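PDB 4O7K: protein osa from Shigella flexneri, which suppresses the oncogenicity of Agrobacterium tumefaciens and acts as a plasmid fertility inhibition factor. Local coordinates for residues Val36-Trp45 / Gly113-Ala121. The protein carries 1 engineered substitution. Numbering follows the deposited sequence.
Sequences VPNAWNEVVW and GIDSPVPLA
Ile114, Trp40 and Pro117 bury the largest areas in this contact, about half of the total, where the loop leading into strand 44-47 meets the type I turn Gly113-Ser116 that follows helix 103-112. The indole NE1 of Trp40, a poorly ordered residue, donates to the carbonyl O of Ile114 at 3.3 Å; the bond is nearly straight (165°) and lies in both the ring plane and the carbonyl plane. Ala39 CB sits over the centre of one ring face. Ile114 chi1 (-171°) directs CG1 anti to the backbone N, and an unstaggered chi2 of 133° then sets CD1 near Pro37 O, Asn38 CB and, at 4.2 Å, Val36 CG2. Pro117 CG packs against Val44 CG2 at 4.0 Å and meets Glu42 OE2 at 3.5 Å. Asn38 ND2 closes the loop from within, hydrogen-bonding to Val36 O (3.2 Å) and Glu42 O (3.1 Å), both acceptors close to the plane of the Asn38 amide. Leu120 CD1 approaches Trp45 CZ3 at 3.7 Å; Trp45 NE1 is hydrogen-bonded to Tyr70 OH. Strand 55-58 lies between strands 44-47 and 118-128, and Val44 and Pro117 both also touch its Thr58. With a single hydrogen bond across, the joint relies largely on apolar packing, more buried toward Val44 and Leu120.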
loop_
_atom_site.group_PDB
_atom_site.type_symbol
_atom_site.label_atom_id
_atom_site.label_comp_id
_atom_site.label_asym_id
_atom_site.label_seq_id
_atom_site.Cartn_x
_atom_site.Cartn_y
_atom_site.Cartn_z
ATOM N N VAL A 36 3.967 16.988 2.543
ATOM C CA VAL A 36 4.856 18.086 2.160
ATOM C C VAL A 36 4.162 19.151 1.339
ATOM O O VAL A 36 3.209 18.869 0.622
ATOM C CB VAL A 36 6.082 17.584 1.349
ATOM C CG1 VAL A 36 7.061 16.845 2.252
ATOM C CG2 VAL A 36 5.642 16.723 0.165
ATOM N N PRO A 37 4.644 20.399 1.455
ATOM C CA PRO A 37 4.260 21.448 0.508
ATOM C C PRO A 37 4.640 21.044 -0.918
ATOM O O PRO A 37 5.671 20.381 -1.123
ATOM C CB PRO A 37 5.079 22.665 0.973
ATOM C CG PRO A 37 5.431 22.385 2.388
ATOM C CD PRO A 37 5.576 20.892 2.486
ATOM N N ASN A 38 3.825 21.433 -1.890
ATOM C CA ASN A 38 4.104 21.095 -3.281
ATOM C C ASN A 38 3.579 22.159 -4.241
ATOM O O ASN A 38 2.764 22.992 -3.856
ATOM C CB ASN A 38 3.504 19.723 -3.625
ATOM C CG ASN A 38 2.018 19.649 -3.341
ATOM O OD1 ASN A 38 1.193 19.922 -4.211
ATOM N ND2 ASN A 38 1.668 19.275 -2.116
ATOM N N ALA A 39 4.045 22.119 -5.489
ATOM C CA ALA A 39 3.722 23.144 -6.485
ATOM C C ALA A 39 2.263 23.097 -6.941
ATOM O O ALA A 39 1.771 24.025 -7.576
ATOM C CB ALA A 39 4.645 23.010 -7.691
ATOM N N TRP A 40 1.579 22.007 -6.625
ATOM C CA TRP A 40 0.187 21.841 -7.022
ATOM C C TRP A 40 -0.706 22.214 -5.848
ATOM O O TRP A 40 -0.231 22.687 -4.811
ATOM C CB TRP A 40 -0.058 20.403 -7.498
ATOM C CG TRP A 40 1.215 19.793 -8.030
ATOM C CD1 TRP A 40 1.966 18.811 -7.443
ATOM C CD2 TRP A 40 1.928 20.183 -9.217
ATOM N NE1 TRP A 40 3.085 18.549 -8.203
ATOM C CE2 TRP A 40 3.084 19.377 -9.297
ATOM C CE3 TRP A 40 1.693 21.128 -10.225
ATOM C CZ2 TRP A 40 4.005 19.486 -10.344
ATOM C CZ3 TRP A 40 2.608 21.233 -11.266
ATOM C CH2 TRP A 40 3.749 20.415 -11.317
ATOM N N ASN A 41 -2.003 22.032 -6.018
ATOM C CA ASN A 41 -2.924 22.334 -4.943
ATOM C C ASN A 41 -3.524 21.003 -4.509
ATOM O O ASN A 41 -4.707 20.736 -4.729
ATOM C CB ASN A 41 -3.991 23.331 -5.408
ATOM C CG ASN A 41 -5.024 23.642 -4.338
ATOM O OD1 ASN A 41 -4.931 23.168 -3.204
ATOM N ND2 ASN A 41 -6.025 24.444 -4.702
ATOM N N GLU A 42 -2.689 20.158 -3.911
ATOM C CA GLU A 42 -3.103 18.795 -3.593
ATOM C C GLU A 42 -2.355 18.226 -2.394
ATOM O O GLU A 42 -1.353 18.782 -1.945
ATOM C CB GLU A 42 -2.897 17.887 -4.809
ATOM C CG GLU A 42 -1.447 17.789 -5.280
ATOM C CD GLU A 42 -1.301 17.054 -6.610
ATOM O OE1 GLU A 42 -2.241 17.116 -7.427
ATOM O OE2 GLU A 42 -0.245 16.418 -6.837
ATOM N N VAL A 43 -2.846 17.106 -1.876
ATOM C CA VAL A 43 -2.143 16.432 -0.802
ATOM C C VAL A 43 -1.045 15.570 -1.406
ATOM O O VAL A 43 -1.309 14.723 -2.259
ATOM C CB VAL A 43 -3.085 15.583 0.042
ATOM C CG1 VAL A 43 -2.306 14.830 1.116
ATOM C CG2 VAL A 43 -4.153 16.471 0.668
ATOM N N VAL A 44 0.190 15.818 -0.982
ATOM C CA VAL A 44 1.332 15.056 -1.464
ATOM C C VAL A 44 2.166 14.558 -0.293
ATOM O O VAL A 44 2.413 15.300 0.661
ATOM C CB VAL A 44 2.218 15.899 -2.407
ATOM C CG1 VAL A 44 3.508 15.151 -2.750
ATOM C CG2 VAL A 44 1.447 16.251 -3.675
ATOM N N TRP A 45 2.572 13.294 -0.351
ATOM C CA TRP A 45 3.520 12.764 0.624
ATOM C C TRP A 45 4.877 12.501 0.005
ATOM O O TRP A 45 4.977 12.063 -1.140
ATOM C CB TRP A 45 3.035 11.457 1.230
ATOM C CG TRP A 45 1.782 11.501 1.999
ATOM C CD1 TRP A 45 1.650 11.662 3.346
ATOM C CD2 TRP A 45 0.462 11.307 1.483
ATOM N NE1 TRP A 45 0.324 11.610 3.702
ATOM C CE2 TRP A 45 -0.427 11.387 2.577
ATOM C CE3 TRP A 45 -0.055 11.089 0.203
ATOM C CZ2 TRP A 45 -1.810 11.249 2.425
ATOM C CZ3 TRP A 45 -1.435 10.945 0.058
ATOM C CH2 TRP A 45 -2.288 11.037 1.164
ATOM N N GLY A 113 9.362 11.952 -9.456
ATOM C CA GLY A 113 9.462 12.672 -8.198
ATOM C C GLY A 113 8.332 13.646 -7.934
ATOM O O GLY A 113 7.211 13.451 -8.415
ATOM N N ILE A 114 8.634 14.702 -7.179
ATOM C CA ILE A 114 7.609 15.635 -6.710
ATOM C C ILE A 114 6.901 16.344 -7.865
ATOM O O ILE A 114 5.746 16.742 -7.734
ATOM C CB ILE A 114 8.189 16.694 -5.735
ATOM C CG1 ILE A 114 7.051 17.502 -5.099
ATOM C CG2 ILE A 114 9.189 17.605 -6.439
ATOM C CD1 ILE A 114 7.156 17.659 -3.598
ATOM N N ASP A 115 7.575 16.478 -9.003
ATOM C CA ASP A 115 6.938 17.086 -10.168
ATOM C C ASP A 115 5.783 16.243 -10.709
ATOM O O ASP A 115 4.913 16.754 -11.410
ATOM C CB ASP A 115 7.960 17.324 -11.273
ATOM C CG ASP A 115 8.949 18.410 -10.919
ATOM O OD1 ASP A 115 8.655 19.200 -9.997
ATOM O OD2 ASP A 115 10.018 18.465 -11.560
ATOM N N SER A 116 5.775 14.954 -10.392
ATOM C CA SER A 116 4.662 14.098 -10.803
ATOM C C SER A 116 4.471 12.957 -9.813
ATOM O O SER A 116 4.873 11.825 -10.091
ATOM C CB SER A 116 4.893 13.537 -12.210
ATOM O OG SER A 116 3.722 12.893 -12.703
ATOM N N PRO A 117 3.877 13.258 -8.643
ATOM C CA PRO A 117 3.667 12.210 -7.641
ATOM C C PRO A 117 2.716 11.129 -8.153
ATOM O O PRO A 117 1.797 11.422 -8.917
ATOM C CB PRO A 117 3.064 12.960 -6.450
ATOM C CG PRO A 117 2.539 14.242 -7.013
ATOM C CD PRO A 117 3.418 14.578 -8.178
ATOM N N VAL A 118 2.955 9.895 -7.730
ATOM C CA VAL A 118 2.113 8.766 -8.103
ATOM C C VAL A 118 0.807 8.759 -7.298
ATOM O O VAL A 118 0.838 8.790 -6.074
ATOM C CB VAL A 118 2.857 7.438 -7.884
ATOM C CG1 VAL A 118 1.955 6.237 -8.250
ATOM C CG2 VAL A 118 4.140 7.422 -8.702
ATOM N N PRO A 119 -0.347 8.724 -7.984
ATOM C CA PRO A 119 -1.632 8.634 -7.272
ATOM C C PRO A 119 -1.742 7.365 -6.423
ATOM O O PRO A 119 -1.158 6.334 -6.762
ATOM C CB PRO A 119 -2.663 8.635 -8.405
ATOM C CG PRO A 119 -1.959 9.345 -9.534
ATOM C CD PRO A 119 -0.536 8.892 -9.437
ATOM N N LEU A 120 -2.472 7.460 -5.317
ATOM C CA LEU A 120 -2.652 6.334 -4.411
ATOM C C LEU A 120 -3.416 5.183 -5.058
ATOM O O LEU A 120 -4.225 5.388 -5.956
ATOM C CB LEU A 120 -3.404 6.778 -3.157
ATOM C CG LEU A 120 -2.719 7.872 -2.332
ATOM C CD1 LEU A 120 -3.547 8.130 -1.077
ATOM C CD2 LEU A 120 -1.312 7.441 -1.998
ATOM N N ALA A 121 -3.149 3.981 -4.564
ATOM C CA ALA A 121 -3.953 2.803 -4.859
ATOM C C ALA A 121 -5.305 2.887 -4.170
ATOM O O ALA A 121 -5.429 3.445 -3.070
ATOM C CB ALA A 121 -3.224 1.553 -4.419
#